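Local atomic coordinates of probable disease resistance protein At5g66900 (PDB entry 7L7W), a protein that probably acts as a plant helper immune receptor forming a calcium-permeable nonselective cation channel, represented here by its N-terminal RPW8-type CC-R domain. Residues K73-R76 with D77-E80; R81-V84 with A85-F89. The protein carries 2 engineered substitutions. All coordinates share one frame; numbering follows the deposited sequence.

Contact 1: residues K73-R76 with D77-E80; sequences KELR and DTIE. With NI (nickel (II) ion), chain B.
The carbonyl oxygen Glu74 O is approached by two groups of one residue, Thr78. The first is the backbone amide, with Thr78 N bonded to Glu74 O at 2.9 Å in the ordinary i to i+4 pattern. The second is the hydroxyl, which lies between two carbonyl oxygens, Thr78 OG1 2.8 Å from Glu74 O and 2.9 Å from Leu75 O. A chi1 of 43° sets OG1 between the backbone N and the carbonyl carbon of Thr78, folding the hydroxyl back over the preceding turn. Leu75 O also takes the amide of Ile79, the N-H of Ile79 N pointing almost straight at Leu75 O (174°, 3.0 Å). All this lies on helix 70-88 of the four-helix bundle, whose inward face here packs against Phe20 and Leu23 of helix 20-32 and Phe114 of helix 97-114. On that face the methyl ends of Leu75 and Ile79 meet, CD1 to CD1 at 3.7 Å; the leucine reaches there with CG anti to its backbone N (chi1 179°). Elsewhere on the helix, Lys73 NZ and Asp77 OD2 carry opposite charges but lie 4.4 Å apart, beyond salt-bridge distance. One turn beyond Arg76, whose O accepts the amide of Glu80, the Glu80 carboxylate binds nickel through both oxygens, OE1 at 2.2 Å and OE2 at 2.6 Å.

Contact 2: residues R81-V84 with A85-F89; sequences RADV and AVRKF. With NI (nickel (II) ion), chain B.
Arg87 lies one turn beyond Asp83, and the two form an i to i+4 salt bridge near the end of helix 70-88 in the four-helix bundle. The arginine begins at CB, which sits 3.6 Å from Asp83 O, the same oxygen that accepts the amide of Arg87. Arg87 CG, placed beside the backbone N by a chi1 of -49°, passes 3.4 Å from Asp83 OD1. From there Arg87 CD continues alongside the carboxylate, 3.5 Å from Asp83 OD1. Bends at chi2 and chi3 then bring the guanidinium back, so that Arg87 NH2 donates to Asp83 OD1 over 3.3 Å. The bond is weak, its N-H angle being only 137°, and the two flat groups are turned 55° from each other rather than lying coplanar as in a paired two-oxygen bridge. The other terminal nitrogen, NH1, has a long, weak ion pair with Glu30 of helix 20-32. On another face of the helix, Ala82 packs against Val27 of helix 20-32 and against Ile107 and Met111 of helix 97-114. The two oxygens of the aspartate divide their work: OD1 faces the arginine, and Asp83 OD2 binds nickel at 2.1 Å.

Contacts 1 and 2 are consecutive lengths of helix 70-88, with centres about 13 Å apart, and apart from their shared chain they are joined by one nickel ion. Each supplies one acidic residue: Glu80 closes contact 1 and Asp83 lies in the first half of contact 2. Their three-residue spacing puts both carboxylates on the same side of the helix, with Glu80 OE1 and Asp83 OD2 3.1 Å apart where they share the metal. The positive ion probably offsets the repulsion expected between two such close acids, and Arg87 in contact 2 adds a second positive group beside Asp83. The nickel is seen in this crystal; its presence alone does not establish a role in cation conduction.

Contact 1: residues K73-R76 with D77-E80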
ATOM      1  N   LYS A  73       1.966  -2.188 -36.366  1.00 77.09           N
ATOM      2  CA  LYS A  73       0.823  -2.689 -35.623  1.00 79.19           C
ATOM      3  C   LYS A  73       1.214  -3.009 -34.182  1.00 76.01           C
ATOM      4  O   LYS A  73       0.432  -2.758 -33.255  1.00 75.94           O
ATOM      5  CB  LYS A  73       0.226  -3.901 -36.349  1.00 73.43           C
ATOM      6  CG  LYS A  73      -1.259  -4.123 -36.065  1.00 90.11           C
ATOM      7  CD  LYS A  73      -2.149  -3.180 -36.896  1.00 93.59           C
ATOM      8  CE  LYS A  73      -3.534  -3.014 -36.238  1.00107.91           C
ATOM      9  NZ  LYS A  73      -3.623  -1.842 -35.295  1.00 92.08           N
ATOM     10  N   GLU A  74       2.441  -3.494 -33.958  1.00 70.14           N
ATOM     11  CA  GLU A  74       2.867  -3.724 -32.582  1.00 72.89           C
ATOM     12  C   GLU A  74       3.215  -2.422 -31.865  1.00 75.50           C
ATOM     13  O   GLU A  74       3.095  -2.348 -30.640  1.00 77.29           O
ATOM     14  CB  GLU A  74       4.049  -4.694 -32.537  1.00 77.00           C
ATOM     15  CG  GLU A  74       5.415  -4.023 -32.619  1.00 91.81           C
ATOM     16  CD  GLU A  74       6.561  -4.966 -32.282  1.00107.58           C
ATOM     17  OE1 GLU A  74       6.310  -6.200 -32.209  1.00103.22           O
ATOM     18  OE2 GLU A  74       7.708  -4.468 -32.103  1.00109.12           O
ATOM     19  N   LEU A  75       3.638  -1.386 -32.592  1.00 73.14           N
ATOM     20  CA  LEU A  75       3.784  -0.072 -31.972  1.00 68.71           C
ATOM     21  C   LEU A  75       2.439   0.431 -31.470  1.00 72.08           C
ATOM     22  O   LEU A  75       2.321   0.903 -30.325  1.00 68.43           O
ATOM     23  CB  LEU A  75       4.381   0.926 -32.963  1.00 69.48           C
ATOM     24  CG  LEU A  75       4.561   2.346 -32.417  1.00 68.99           C
ATOM     25  CD1 LEU A  75       5.507   2.333 -31.219  1.00 64.37           C
ATOM     26  CD2 LEU A  75       5.045   3.339 -33.493  1.00 63.88           C
ATOM     27  N   ARG A  76       1.417   0.360 -32.336  1.00 67.42           N
ATOM     28  CA  ARG A  76       0.043   0.641 -31.931  1.00 67.78           C
ATOM     29  C   ARG A  76      -0.309  -0.097 -30.636  1.00 74.66           C
ATOM     30  O   ARG A  76      -0.763   0.510 -29.654  1.00 66.80           O
ATOM     31  CB  ARG A  76      -0.901   0.243 -33.069  1.00 66.02           C
ATOM     32  CG  ARG A  76      -2.378   0.517 -32.850  1.00 74.64           C
ATOM     33  CD  ARG A  76      -2.736   1.922 -33.322  1.00 85.10           C
ATOM     34  NE  ARG A  76      -3.405   1.988 -34.630  1.00 96.80           N
ATOM     35  CZ  ARG A  76      -3.577   3.121 -35.318  1.00 90.07           C
ATOM     36  NH1 ARG A  76      -3.131   4.260 -34.816  1.00 92.21           N
ATOM     37  NH2 ARG A  76      -4.201   3.129 -36.492  1.00 92.65           N
ATOM     38  N   ASP A  77      -0.043  -1.406 -30.604  1.00 68.25           N
ATOM     39  CA  ASP A  77      -0.513  -2.235 -29.498  1.00 70.85           C
ATOM     40  C   ASP A  77       0.259  -1.975 -28.207  1.00 71.81           C
ATOM     41  O   ASP A  77      -0.307  -2.099 -27.105  1.00 64.04           O
ATOM     42  CB  ASP A  77      -0.421  -3.706 -29.895  1.00 73.35           C
ATOM     43  CG  ASP A  77      -1.483  -4.098 -30.937  1.00 97.52           C
ATOM     44  OD1 ASP A  77      -1.484  -5.277 -31.383  1.00107.92           O
ATOM     45  OD2 ASP A  77      -2.302  -3.221 -31.330  1.00 97.45           O
ATOM     46  N   THR A  78       1.540  -1.598 -28.310  1.00 60.90           N
ATOM     47  CA  THR A  78       2.298  -1.298 -27.103  1.00 64.94           C
ATOM     48  C   THR A  78       1.885   0.047 -26.519  1.00 59.65           C
ATOM     49  O   THR A  78       1.688   0.166 -25.296  1.00 60.76           O
ATOM     50  CB  THR A  78       3.796  -1.345 -27.390  1.00 57.78           C
ATOM     51  OG1 THR A  78       4.050  -0.700 -28.633  1.00 86.27           O
ATOM     52  CG2 THR A  78       4.232  -2.785 -27.597  1.00 53.25           C
ATOM     53  N   ILE A  79       1.702   1.056 -27.379  1.00 65.32           N
ATOM     54  CA  ILE A  79       1.213   2.341 -26.885  1.00 62.79           C
ATOM     55  C   ILE A  79      -0.185   2.184 -26.295  1.00 65.16           C
ATOM     56  O   ILE A  79      -0.534   2.849 -25.311  1.00 60.47           O
ATOM     57  CB  ILE A  79       1.249   3.386 -28.013  1.00 59.23           C
ATOM     58  CG1 ILE A  79       2.690   3.644 -28.445  1.00 63.05           C
ATOM     59  CG2 ILE A  79       0.633   4.687 -27.564  1.00 55.27           C
ATOM     60  CD1 ILE A  79       2.825   4.467 -29.749  1.00 65.45           C
ATOM     61  N   GLU A  80      -0.990   1.260 -26.837  1.00 68.16           N
ATOM     62  CA  GLU A  80      -2.328   1.062 -26.287  1.00 62.19           C
ATOM     63  C   GLU A  80      -2.300   0.301 -24.966  1.00 61.80           C
ATOM     64  O   GLU A  80      -3.159   0.535 -24.104  1.00 63.34           O
ATOM     65  CB  GLU A  80      -3.220   0.357 -27.296  1.00 56.20           C
ATOM     66  CG  GLU A  80      -3.981   1.342 -28.163  1.00 62.76           C
ATOM     67  CD  GLU A  80      -4.908   2.248 -27.361  1.00 74.04           C
ATOM     68  OE1 GLU A  80      -4.436   3.309 -26.886  1.00 74.64           O
ATOM     69  OE2 GLU A  80      -6.109   1.908 -27.224  1.00 71.69           O
TER
HETATM   70 NI    NI B 201      -6.246   4.005 -25.761  1.00 69.46          NI

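Contact 2: residues R81-V84 with A85-F89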
ATOM      1  N   ARG A  81      -1.327  -0.594 -24.769  1.00 59.40           N
ATOM      2  CA  ARG A  81      -1.167  -1.175 -23.435  1.00 51.32           C
ATOM      3  C   ARG A  81      -0.770  -0.108 -22.415  1.00 65.66           C
ATOM      4  O   ARG A  81      -1.298  -0.083 -21.294  1.00 60.12           O
ATOM      5  CB  ARG A  81      -0.145  -2.300 -23.473  1.00 56.38           C
ATOM      6  CG  ARG A  81      -0.681  -3.539 -24.202  1.00 65.06           C
ATOM      7  CD  ARG A  81       0.436  -4.364 -24.795  1.00 62.37           C
ATOM      8  NE  ARG A  81       1.454  -4.649 -23.790  1.00 66.94           N
ATOM      9  CZ  ARG A  81       2.730  -4.912 -24.068  1.00 78.85           C
ATOM     10  NH1 ARG A  81       3.154  -4.917 -25.337  1.00 68.96           N
ATOM     11  NH2 ARG A  81       3.583  -5.159 -23.072  1.00 77.13           N
ATOM     12  N   ALA A  82       0.144   0.800 -22.788  1.00 65.60           N
ATOM     13  CA  ALA A  82       0.447   1.898 -21.873  1.00 59.38           C
ATOM     14  C   ALA A  82      -0.806   2.713 -21.573  1.00 59.04           C
ATOM     15  O   ALA A  82      -1.055   3.079 -20.419  1.00 60.13           O
ATOM     16  CB  ALA A  82       1.553   2.792 -22.429  1.00 64.14           C
ATOM     17  N   ASP A  83      -1.620   2.985 -22.595  1.00 58.83           N
ATOM     18  CA  ASP A  83      -2.824   3.789 -22.398  1.00 56.41           C
ATOM     19  C   ASP A  83      -3.772   3.114 -21.413  1.00 62.74           C
ATOM     20  O   ASP A  83      -4.226   3.732 -20.439  1.00 63.50           O
ATOM     21  CB  ASP A  83      -3.503   4.026 -23.752  1.00 65.13           C
ATOM     22  CG  ASP A  83      -4.541   5.145 -23.720  1.00 63.46           C
ATOM     23  OD1 ASP A  83      -4.759   5.738 -22.653  1.00 65.25           O
ATOM     24  OD2 ASP A  83      -5.135   5.445 -24.782  1.00 76.01           O
ATOM     25  N   VAL A  84      -4.064   1.834 -21.639  1.00 56.91           N
ATOM     26  CA  VAL A  84      -4.990   1.110 -20.775  1.00 56.95           C
ATOM     27  C   VAL A  84      -4.471   1.061 -19.343  1.00 59.61           C
ATOM     28  O   VAL A  84      -5.228   1.278 -18.379  1.00 59.65           O
ATOM     29  CB  VAL A  84      -5.225  -0.300 -21.342  1.00 55.79           C
ATOM     30  CG1 VAL A  84      -5.805  -1.206 -20.291  1.00 42.41           C
ATOM     31  CG2 VAL A  84      -6.137  -0.221 -22.558  1.00 58.52           C
ATOM     32  N   ALA A  85      -3.171   0.776 -19.179  1.00 55.61           N
ATOM     33  CA  ALA A  85      -2.594   0.683 -17.844  1.00 56.78           C
ATOM     34  C   ALA A  85      -2.684   2.018 -17.115  1.00 60.09           C
ATOM     35  O   ALA A  85      -3.057   2.073 -15.930  1.00 58.57           O
ATOM     36  CB  ALA A  85      -1.142   0.207 -17.941  1.00 46.47           C
ATOM     37  N   VAL A  86      -2.373   3.109 -17.815  1.00 54.88           N
ATOM     38  CA  VAL A  86      -2.433   4.425 -17.193  1.00 60.38           C
ATOM     39  C   VAL A  86      -3.859   4.755 -16.786  1.00 58.77           C
ATOM     40  O   VAL A  86      -4.101   5.320 -15.713  1.00 56.73           O
ATOM     41  CB  VAL A  86      -1.857   5.487 -18.145  1.00 58.39           C
ATOM     42  CG1 VAL A  86      -2.416   6.852 -17.813  1.00 57.44           C
ATOM     43  CG2 VAL A  86      -0.345   5.501 -18.057  1.00 54.75           C
ATOM     44  N   ARG A  87      -4.831   4.417 -17.633  1.00 57.81           N
ATOM     45  CA  ARG A  87      -6.192   4.796 -17.288  1.00 59.51           C
ATOM     46  C   ARG A  87      -6.743   3.954 -16.153  1.00 61.47           C
ATOM     47  O   ARG A  87      -7.662   4.408 -15.465  1.00 61.34           O
ATOM     48  CB  ARG A  87      -7.093   4.734 -18.516  1.00 56.96           C
ATOM     49  CG  ARG A  87      -6.470   5.457 -19.694  1.00 66.24           C
ATOM     50  CD  ARG A  87      -7.479   6.170 -20.547  1.00 71.08           C
ATOM     51  NE  ARG A  87      -7.611   7.575 -20.181  1.00 79.48           N
ATOM     52  CZ  ARG A  87      -7.278   8.590 -20.973  1.00 77.88           C
ATOM     53  NH1 ARG A  87      -7.437   9.841 -20.562  1.00 76.45           N
ATOM     54  NH2 ARG A  87      -6.789   8.356 -22.177  1.00 76.65           N
ATOM     55  N   LYS A  88      -6.183   2.756 -15.917  1.00 60.69           N
ATOM     56  CA  LYS A  88      -6.695   1.944 -14.817  1.00 57.84           C
ATOM     57  C   LYS A  88      -5.937   2.188 -13.508  1.00 59.35           C
ATOM     58  O   LYS A  88      -6.382   1.729 -12.453  1.00 51.28           O
ATOM     59  CB  LYS A  88      -6.614   0.456 -15.158  1.00 53.56           C
ATOM     60  CG  LYS A  88      -5.190  -0.075 -15.072  1.00 64.98           C
ATOM     61  CD  LYS A  88      -5.075  -1.602 -14.847  1.00 63.11           C
ATOM     62  CE  LYS A  88      -5.951  -2.414 -15.775  1.00 66.03           C
ATOM     63  NZ  LYS A  88      -5.141  -3.595 -16.186  1.00 74.32           N
ATOM     64  N   PHE A  89      -4.791   2.875 -13.542  1.00 63.19           N
ATOM     65  CA  PHE A  89      -4.005   3.052 -12.314  1.00 56.06           C
ATOM     66  C   PHE A  89      -4.788   3.540 -11.099  1.00 57.01           C
ATOM     67  O   PHE A  89      -4.575   2.980 -10.004  1.00 55.72           O
ATOM     68  CB  PHE A  89      -2.828   4.008 -12.536  1.00 56.59           C
ATOM     69  CG  PHE A  89      -1.966   4.172 -11.324  1.00 54.75           C
ATOM     70  CD1 PHE A  89      -1.318   3.073 -10.771  1.00 53.03           C
ATOM     71  CD2 PHE A  89      -1.830   5.407 -10.715  1.00 54.91           C
ATOM     72  CE1 PHE A  89      -0.523   3.207  -9.644  1.00 54.78           C
ATOM     73  CE2 PHE A  89      -1.038   5.550  -9.575  1.00 54.81           C
ATOM     74  CZ  PHE A  89      -0.387   4.444  -9.040  1.00 52.23           C
TER
HETATM   75 NI    NI B 201      -6.246   4.005 -25.761  1.00 69.46          NI